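Side-chain contacts in protein-S-isoprenylcysteine O-methyltransferase (Tribolium castaneum, PDB 5V7P), which catalyses the methylation of isoprenylated C-terminal cysteines of proteins, using S-adenosyl-L-methionine as the methyl donor, within the endoplasmic reticulum membrane: residues C24-N27 with H28-I32; F43-A46 with V47-Y50; A100-H103 with Y104-L108. All coordinates share one frame; numbering follows the deposited sequence.

Contact 1: residues C24-N27 with H28-I32. With UND (undecane), chain E; MPG ([(Z)-octadec-9-enyl] (2R)-2,3-bis(oxidanyl)propanoate), chain Z.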
loop_
_atom_site.group_PDB
_atom_site.type_symbol
_atom_site.label_atom_id
_atom_site.label_comp_id
_atom_site.label_asym_id
_atom_site.label_seq_id
_atom_site.Cartn_x
_atom_site.Cartn_y
_atom_site.Cartn_z
ATOM N N CYS A 24 26.930 14.025 4.183
ATOM C CA CYS A 24 27.072 14.277 2.754
ATOM C C CYS A 24 27.680 15.650 2.491
ATOM O O CYS A 24 28.494 15.805 1.574
ATOM C CB CYS A 24 25.716 14.143 2.061
ATOM S SG CYS A 24 25.040 12.464 2.102
ATOM N N MET A 25 27.298 16.659 3.279
ATOM C CA MET A 25 27.931 17.968 3.155
ATOM C C MET A 25 29.434 17.864 3.375
ATOM O O MET A 25 30.224 18.450 2.624
ATOM C CB MET A 25 27.316 18.951 4.152
ATOM C CG MET A 25 25.915 19.428 3.789
ATOM S SD MET A 25 25.859 20.448 2.300
ATOM C CE MET A 25 26.812 21.876 2.806
ATOM N N PHE A 26 29.849 17.117 4.401
ATOM C CA PHE A 26 31.273 16.938 4.664
ATOM C C PHE A 26 31.957 16.220 3.508
ATOM O O PHE A 26 33.037 16.622 3.063
ATOM C CB PHE A 26 31.474 16.154 5.966
ATOM C CG PHE A 26 31.502 17.007 7.207
ATOM C CD1 PHE A 26 32.209 18.198 7.242
ATOM C CD2 PHE A 26 30.832 16.602 8.352
ATOM C CE1 PHE A 26 32.237 18.972 8.386
ATOM C CE2 PHE A 26 30.858 17.372 9.499
ATOM C CZ PHE A 26 31.561 18.557 9.515
ATOM N N ASN A 27 31.340 15.148 3.008
ATOM C CA ASN A 27 31.956 14.375 1.935
ATOM C C ASN A 27 32.056 15.175 0.644
ATOM O O ASN A 27 32.956 14.928 -0.167
ATOM C CB ASN A 27 31.165 13.091 1.698
ATOM C CG ASN A 27 31.340 12.086 2.816
ATOM O OD1 ASN A 27 31.952 12.382 3.844
ATOM N ND2 ASN A 27 30.800 10.889 2.623
ATOM N N HIS A 28 31.151 16.130 0.433
ATOM C CA HIS A 28 31.175 16.912 -0.796
ATOM C C HIS A 28 32.268 17.973 -0.755
ATOM O O HIS A 28 33.040 18.118 -1.710
ATOM C CB HIS A 28 29.811 17.561 -1.029
ATOM C CG HIS A 28 29.783 18.494 -2.198
ATOM N ND1 HIS A 28 30.101 18.092 -3.478
ATOM C CD2 HIS A 28 29.483 19.812 -2.281
ATOM C CE1 HIS A 28 29.994 19.121 -4.299
ATOM N NE2 HIS A 28 29.619 20.176 -3.599
ATOM N N TYR A 29 32.351 18.721 0.346
ATOM C CA TYR A 29 33.325 19.800 0.446
ATOM C C TYR A 29 34.761 19.290 0.509
ATOM O O TYR A 29 35.685 20.049 0.195
ATOM C CB TYR A 29 33.004 20.667 1.668
ATOM C CG TYR A 29 34.147 21.547 2.126
ATOM C CD1 TYR A 29 34.405 22.766 1.512
ATOM C CD2 TYR A 29 34.967 21.158 3.178
ATOM C CE1 TYR A 29 35.449 23.573 1.931
ATOM C CE2 TYR A 29 36.012 21.956 3.603
ATOM C CZ TYR A 29 36.248 23.162 2.976
ATOM O OH TYR A 29 37.289 23.958 3.398
ATOM N N TYR A 30 34.974 18.029 0.892
ATOM C CA TYR A 30 36.310 17.449 0.975
ATOM C C TYR A 30 36.626 16.522 -0.196
ATOM O O TYR A 30 37.582 15.741 -0.120
ATOM C CB TYR A 30 36.478 16.702 2.299
ATOM C CG TYR A 30 36.771 17.607 3.472
ATOM C CD1 TYR A 30 38.035 18.156 3.649
ATOM C CD2 TYR A 30 35.788 17.912 4.401
ATOM C CE1 TYR A 30 38.310 18.985 4.719
ATOM C CE2 TYR A 30 36.053 18.741 5.474
ATOM C CZ TYR A 30 37.316 19.274 5.629
ATOM O OH TYR A 30 37.583 20.098 6.698
ATOM N N GLY A 31 35.844 16.589 -1.270
ATOM C CA GLY A 31 36.141 15.849 -2.481
ATOM C C GLY A 31 36.067 14.346 -2.322
ATOM O O GLY A 31 36.529 13.606 -3.196
ATOM N N ILE A 32 35.485 13.877 -1.218
ATOM C CA ILE A 32 35.305 12.444 -1.012
ATOM C C ILE A 32 34.304 11.951 -2.049
ATOM O O ILE A 32 33.088 12.071 -1.860
ATOM C CB ILE A 32 34.837 12.115 0.419
ATOM C CG1 ILE A 32 35.803 12.712 1.448
ATOM C CG2 ILE A 32 34.738 10.595 0.604
ATOM C CD1 ILE A 32 35.368 12.540 2.890
HETATM C C1 UND E . 20.369 17.632 0.850
HETATM C C2 UND E . 21.652 16.817 0.696
HETATM C C3 UND E . 22.836 17.760 0.504
HETATM C C4 UND E . 24.088 16.950 0.176
HETATM C C5 UND E . 25.216 17.897 -0.231
HETATM C C6 UND E . 25.092 18.243 -1.713
HETATM C C7 UND E . 25.976 19.447 -2.033
HETATM C C8 UND E . 26.212 19.518 -3.539
HETATM C C9 UND E . 25.879 20.919 -4.054
HETATM C C10 UND E . 26.296 21.027 -5.520
HETATM C C11 UND E . 25.528 22.161 -6.193
HETATM C C2 MPG Z . 30.097 13.338 11.207
HETATM C C3 MPG Z . 28.615 13.540 10.901
HETATM C C4 MPG Z . 27.778 12.923 12.018
HETATM C C5 MPG Z . 27.808 13.847 13.234
HETATM C C6 MPG Z . 26.566 13.613 14.090
HETATM C C7 MPG Z . 25.918 14.957 14.415
HETATM C C8 MPG Z . 25.286 15.539 13.152
HETATM C C9 MPG Z . 24.705 16.916 13.466
HETATM C C10 MPG Z . 23.540 17.026 14.069
HETATM C C11 MPG Z . 22.753 15.778 14.461
HETATM O O1 MPG Z . 31.498 13.554 9.289
HETATM C C1 MPG Z . 30.762 12.626 10.032
HETATM C CXD MPG Z . 33.241 11.822 8.674
HETATM O O2 MPG Z . 34.630 11.687 8.774
HETATM C C21 MPG Z . 32.818 11.617 7.222
HETATM O O3 MPG Z . 31.759 12.477 6.905
HETATM O O4 MPG Z . 33.687 14.022 9.386
HETATM C CX3 MPG Z . 32.848 13.219 9.144
#

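Contact 2: residues F43-A46 with V47-Y50. With MPG ([(Z)-octadec-9-enyl] (2R)-2,3-bis(oxidanyl)propanoate), chain Z.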
loop_
_atom_site.group_PDB
_atom_site.type_symbol
_atom_site.label_atom_id
_atom_site.label_comp_id
_atom_site.label_asym_id
_atom_site.label_seq_id
_atom_site.Cartn_x
_atom_site.Cartn_y
_atom_site.Cartn_z
ATOM N N PHE A 43 27.225 3.623 5.649
ATOM C CA PHE A 43 26.982 2.377 6.368
ATOM C C PHE A 43 27.480 2.466 7.805
ATOM O O PHE A 43 26.787 2.042 8.737
ATOM C CB PHE A 43 27.650 1.213 5.638
ATOM C CG PHE A 43 27.431 -0.120 6.293
ATOM C CD1 PHE A 43 26.254 -0.822 6.090
ATOM C CD2 PHE A 43 28.405 -0.674 7.109
ATOM C CE1 PHE A 43 26.050 -2.051 6.690
ATOM C CE2 PHE A 43 28.206 -1.902 7.711
ATOM C CZ PHE A 43 27.027 -2.592 7.502
ATOM N N PHE A 44 28.677 3.024 8.004
ATOM C CA PHE A 44 29.221 3.171 9.350
ATOM C C PHE A 44 28.238 3.893 10.265
ATOM O O PHE A 44 27.930 3.419 11.366
ATOM C CB PHE A 44 30.554 3.920 9.292
ATOM C CG PHE A 44 31.114 4.278 10.643
ATOM C CD1 PHE A 44 31.855 3.361 11.368
ATOM C CD2 PHE A 44 30.908 5.538 11.180
ATOM C CE1 PHE A 44 32.372 3.691 12.609
ATOM C CE2 PHE A 44 31.422 5.874 12.419
ATOM C CZ PHE A 44 32.156 4.950 13.133
ATOM N N TYR A 45 27.732 5.046 9.826
ATOM C CA TYR A 45 26.824 5.817 10.668
ATOM C C TYR A 45 25.415 5.239 10.675
ATOM O O TYR A 45 24.675 5.443 11.643
ATOM C CB TYR A 45 26.804 7.278 10.216
ATOM C CG TYR A 45 27.975 8.073 10.751
ATOM C CD1 TYR A 45 28.083 8.348 12.108
ATOM C CD2 TYR A 45 28.972 8.542 9.905
ATOM C CE1 TYR A 45 29.148 9.065 12.607
ATOM C CE2 TYR A 45 30.043 9.265 10.398
ATOM C CZ TYR A 45 30.124 9.522 11.751
ATOM O OH TYR A 45 31.183 10.240 12.255
ATOM N N ALA A 46 25.026 4.518 9.622
ATOM C CA ALA A 46 23.755 3.802 9.657
ATOM C C ALA A 46 23.737 2.786 10.792
ATOM O O ALA A 46 22.696 2.561 11.421
ATOM C CB ALA A 46 23.501 3.112 8.319
ATOM N N VAL A 47 24.882 2.157 11.064
ATOM C CA VAL A 47 24.980 1.248 12.200
ATOM C C VAL A 47 24.832 2.014 13.508
ATOM O O VAL A 47 24.190 1.539 14.454
ATOM C CB VAL A 47 26.310 0.473 12.144
ATOM C CG1 VAL A 47 26.509 -0.371 13.401
ATOM C CG2 VAL A 47 26.355 -0.409 10.905
ATOM N N ASN A 48 25.415 3.212 13.582
ATOM C CA ASN A 48 25.355 3.987 14.815
ATOM C C ASN A 48 23.930 4.429 15.126
ATOM O O ASN A 48 23.512 4.401 16.289
ATOM C CB ASN A 48 26.285 5.194 14.720
ATOM C CG ASN A 48 27.747 4.808 14.816
ATOM O OD1 ASN A 48 28.406 4.569 13.804
ATOM N ND2 ASN A 48 28.262 4.739 16.037
ATOM N N VAL A 49 23.168 4.837 14.108
ATOM C CA VAL A 49 21.794 5.256 14.361
ATOM C C VAL A 49 20.941 4.056 14.745
ATOM O O VAL A 49 20.036 4.169 15.580
ATOM C CB VAL A 49 21.207 6.001 13.144
ATOM C CG1 VAL A 49 22.102 7.169 12.745
ATOM C CG2 VAL A 49 20.997 5.065 11.962
ATOM N N TYR A 50 21.217 2.887 14.163
ATOM C CA TYR A 50 20.457 1.692 14.508
ATOM C C TYR A 50 20.598 1.355 15.988
ATOM O O TYR A 50 19.618 0.980 16.643
ATOM C CB TYR A 50 20.910 0.512 13.648
ATOM C CG TYR A 50 20.202 -0.789 13.968
ATOM C CD1 TYR A 50 20.692 -1.649 14.944
ATOM C CD2 TYR A 50 19.043 -1.158 13.295
ATOM C CE1 TYR A 50 20.048 -2.838 15.240
ATOM C CE2 TYR A 50 18.392 -2.346 13.586
ATOM C CZ TYR A 50 18.899 -3.181 14.559
ATOM O OH TYR A 50 18.255 -4.363 14.852
HETATM C C2 MPG Z . 30.097 13.338 11.207
HETATM C C3 MPG Z . 28.615 13.540 10.901
HETATM C C4 MPG Z . 27.778 12.923 12.018
HETATM C C5 MPG Z . 27.808 13.847 13.234
HETATM C C6 MPG Z . 26.566 13.613 14.090
HETATM C C7 MPG Z . 25.918 14.957 14.415
HETATM C C8 MPG Z . 25.286 15.539 13.152
HETATM C C9 MPG Z . 24.705 16.916 13.466
HETATM C C10 MPG Z . 23.540 17.026 14.069
HETATM C C11 MPG Z . 22.753 15.778 14.461
HETATM O O1 MPG Z . 31.498 13.554 9.289
HETATM C C1 MPG Z . 30.762 12.626 10.032
HETATM C CXD MPG Z . 33.241 11.822 8.674
HETATM O O2 MPG Z . 34.630 11.687 8.774
HETATM C C21 MPG Z . 32.818 11.617 7.222
HETATM O O3 MPG Z . 31.759 12.477 6.905
HETATM O O4 MPG Z . 33.687 14.022 9.386
HETATM C CX3 MPG Z . 32.848 13.219 9.144
#

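Contact 3: residues A100-H103 with Y104-L108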
loop_
_atom_site.group_PDB
_atom_site.type_symbol
_atom_site.label_atom_id
_atom_site.label_comp_id
_atom_site.label_asym_id
_atom_site.label_seq_id
_atom_site.Cartn_x
_atom_site.Cartn_y
_atom_site.Cartn_z
ATOM N N ALA A 100 11.027 7.846 -0.721
ATOM C CA ALA A 100 11.143 7.971 0.727
ATOM C C ALA A 100 10.077 8.901 1.287
ATOM O O ALA A 100 9.472 8.611 2.326
ATOM C CB ALA A 100 12.539 8.470 1.098
ATOM N N LEU A 101 9.831 10.028 0.614
ATOM C CA LEU A 101 8.821 10.964 1.098
ATOM C C LEU A 101 7.428 10.352 1.038
ATOM O O LEU A 101 6.608 10.576 1.936
ATOM C CB LEU A 101 8.872 12.262 0.292
ATOM C CG LEU A 101 9.980 13.259 0.647
ATOM C CD1 LEU A 101 9.904 14.481 -0.260
ATOM C CD2 LEU A 101 9.905 13.689 2.112
ATOM N N PHE A 102 7.140 9.576 -0.007
ATOM C CA PHE A 102 5.831 8.943 -0.110
ATOM C C PHE A 102 5.555 8.061 1.100
ATOM O O PHE A 102 4.525 8.204 1.768
ATOM C CB PHE A 102 5.735 8.119 -1.392
ATOM C CG PHE A 102 4.476 7.305 -1.486
ATOM C CD1 PHE A 102 3.326 7.849 -2.032
ATOM C CD2 PHE A 102 4.438 6.002 -1.013
ATOM C CE1 PHE A 102 2.165 7.109 -2.113
ATOM C CE2 PHE A 102 3.277 5.256 -1.091
ATOM C CZ PHE A 102 2.139 5.811 -1.641
ATOM N N HIS A 103 6.473 7.141 1.399
ATOM C CA HIS A 103 6.219 6.157 2.445
ATOM C C HIS A 103 6.176 6.804 3.824
ATOM O O HIS A 103 5.369 6.408 4.672
ATOM C CB HIS A 103 7.275 5.055 2.391
ATOM C CG HIS A 103 7.142 4.153 1.202
ATOM N ND1 HIS A 103 6.135 3.219 1.087
ATOM C CD2 HIS A 103 7.882 4.050 0.072
ATOM C CE1 HIS A 103 6.263 2.577 -0.061
ATOM N NE2 HIS A 103 7.315 3.062 -0.695
ATOM N N TYR A 104 7.026 7.803 4.073
ATOM C CA TYR A 104 7.011 8.446 5.383
ATOM C C TYR A 104 5.776 9.319 5.555
ATOM O O TYR A 104 5.051 9.199 6.549
ATOM C CB TYR A 104 8.268 9.285 5.605
ATOM C CG TYR A 104 8.137 10.088 6.874
ATOM C CD1 TYR A 104 8.131 9.458 8.111
ATOM C CD2 TYR A 104 7.968 11.464 6.839
ATOM C CE1 TYR A 104 7.986 10.174 9.273
ATOM C CE2 TYR A 104 7.825 12.191 8.002
ATOM C CZ TYR A 104 7.834 11.538 9.216
ATOM O OH TYR A 104 7.688 12.246 10.380
ATOM N N SER A 105 5.532 10.226 4.604
ATOM C CA SER A 105 4.358 11.086 4.691
ATOM C C SER A 105 3.079 10.267 4.790
ATOM O O SER A 105 2.091 10.724 5.378
ATOM C CB SER A 105 4.303 12.019 3.482
ATOM O OG SER A 105 4.250 11.281 2.273
ATOM N N GLU A 106 3.078 9.058 4.225
ATOM C CA GLU A 106 1.934 8.165 4.378
ATOM C C GLU A 106 1.739 7.778 5.840
ATOM O O GLU A 106 0.606 7.744 6.337
ATOM C CB GLU A 106 2.132 6.919 3.516
ATOM C CG GLU A 106 0.885 6.081 3.340
ATOM C CD GLU A 106 -0.080 6.667 2.329
ATOM O OE1 GLU A 106 -1.243 6.211 2.288
ATOM O OE2 GLU A 106 0.321 7.574 1.568
ATOM N N PHE A 107 2.834 7.478 6.543
ATOM C CA PHE A 107 2.749 7.192 7.971
ATOM C C PHE A 107 2.293 8.419 8.747
ATOM O O PHE A 107 1.431 8.323 9.628
ATOM C CB PHE A 107 4.107 6.711 8.486
ATOM C CG PHE A 107 4.126 6.395 9.956
ATOM C CD1 PHE A 107 4.318 7.397 10.895
ATOM C CD2 PHE A 107 3.963 5.094 10.400
ATOM C CE1 PHE A 107 4.336 7.107 12.247
ATOM C CE2 PHE A 107 3.984 4.800 11.749
ATOM C CZ PHE A 107 4.170 5.809 12.673
ATOM N N LEU A 108 2.866 9.583 8.438
ATOM C CA LEU A 108 2.527 10.790 9.181
ATOM C C LEU A 108 1.062 11.159 8.989
ATOM O O LEU A 108 0.390 11.578 9.939
ATOM C CB LEU A 108 3.437 11.938 8.745
ATOM C CG LEU A 108 3.454 13.202 9.607
ATOM C CD1 LEU A 108 3.841 12.894 11.044
ATOM C CD2 LEU A 108 4.418 14.220 9.010
#

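Contact 1: residues C24-N27 with H28-I32
Asn27 and Ile32 meet across the Schellman motif that ends helix 4-29. Ile32 CD1 lies 3.6 Å from Asn27 OD1, the two side chains slanting across each other, and Ile32 N gives a weak 2.9 Å bond to Asn27 O. Inside that turn Gly31 N bonds to His28 O, Gly31 having the positive phi (65°) the motif calls for. CG of Asn27, anti to the carbonyl carbon (chi1 -72°), carries the amide out beside the backbone N, where OD1 accepts a 3.1 Å hydrogen bond from O3 of the lipid MPG and ND2 bonds to Asn38 OD1. With an alanine here, the lipid hydroxyl and Asn38 OD1 would probably each lose a polar mate. Phe26 O accepts the Tyr30 N-H at 3.2 Å and also lies in the plane of the Tyr30 ring, at its edge, 3.3 Å from Tyr30 CD2. The His28 ring is laid against undecane, whose C8 sits 3.4 Å above one face near the rim; Met25 SD and Cys24 CB touch the same chain. Around this end, probably the lumenal one, Asn27 and Ile32 rest on Ile41 and Val37 of helix 35-56, and Cys24 packs on Val76, Leu77 and Tyr80 of helix 59-84.

Contact 2: residues F43-A46 with V47-Y50
Phe43 and Val47 stand one turn apart on the membrane-spanning helix 35-56 and form an i to i+4 CH-pi contact on its surface. Val47 CG2 comes over one face of the Phe43 ring, 4.2 Å from the ring centroid and 20° off the normal, displaced toward the rim near CE2 and CZ. Phe43 sends CG away from its backbone N (chi1 -179°), which lays the ring along the helix toward Val47. The same methyl also lies 3.3 Å from Phe43 O, so it fills the corner between ring and backbone. One residue on, the pattern recurs with a polar partner: the amide end of Asn48 lies over a face of the Phe44 ring, the two planes 56° apart, though which of its ends is oxygen is doubtful. Phe44 in turn points an edge at Tyr45, its CD2 sitting 3.7 Å above the centre of that ring. The opposite face of Tyr45 takes C4 of the lipid MPG, and Tyr45 OH touches MPG C1 at 3.3 Å. Tyr45 thus stands between Phe44 and the lipid, and it also packs on Phe20 and Ile23 of helix 4-29. Beneath the side chains, Val49 N bonds to Tyr45 O at 3.0 Å and Tyr50 N to Ala46 O at 3.1 Å, whereas both bonds to Phe44 O, from Val47 N and Asn48 N, are weak. The side chains therefore meet mainly through ring faces and methyl groups, a dispersion-driven contact suited to a helix surface next to lipid, while directional bonding stays mostly in the backbone.

Contact 3: residues A100-H103 with Y104-L108
Leu101 and Ser105 are joined twice on the transmembrane helix 90-113, in a mostly buried part of the chain, by the usual i to i+4 backbone bond and by a serine hydroxyl folded back onto the same carbonyl. Leu101 O accepts Ser105 N at 2.9 Å and Ser105 OG at a modelled 2.5 Å, a value so short that the exact length is doubtful. Ser105 OG reaches it because it sits between its own backbone N and carbonyl carbon (chi1 59°). That hydroxyl also has a weak hydrogen bond with Glu170 OE1 on helix 156-180. The backbone runs on regularly to either side: Tyr104 N bonds to Ala100 O at 3.1 Å and Glu106 N to Phe102 O at 3.0 Å, while the bond from Phe107 N to His103 O is weak. Glu106 is buried, yet both its oxygens are paired, OE2 in salt bridges with Lys174 and Arg173, OE1 in a hydrogen bond with His186 NE2. The side chain of Glu106, so held, is about 7 Å from that of Ser211, which binds S-adenosyl-L-methionine. Phe102 runs beside Glu106 in the same direction, ring and carboxylate planes only 24° apart. It also has Lys174 as a cation-pi partner and Trp218 stacked on it, so the lysine serves ring and carboxylate alike. His103 is satisfied at ND1 by Phe123 O, and Phe102 CD2 stands 3.8 Å above the centre of its imidazole. Tyr104 turns its ring instead to Phe13 of helix 4-29, with which it stacks. Over the Phe102 ring, Glu106 OE2 lies on one face, 4.1 Å from both CE1 and CZ of Phe102.

How the contacts relate
Contacts 1 and 2 lie on the consecutive helices 4-29 and 35-56, on the same side of the chain's centre, and share one lipid: its glycerate head reaches contact 1 while Tyr45 of contact 2 lies against the first carbons of its alkyl chain. Their nearest atoms are about 7 Å apart. The centre of contact 3, on helix 90-113, is about 6 Å from that of the chain and about 28 Å from that of contact 1. Chemistry follows place. The partly buried helix end in 24-32 spends an amide on lipid and neighbour, the surface segment 43-50 relies on rings and methyls, and the core segment 100-108 gives a carboxylate, an imidazole and a hydroxyl each a polar partner.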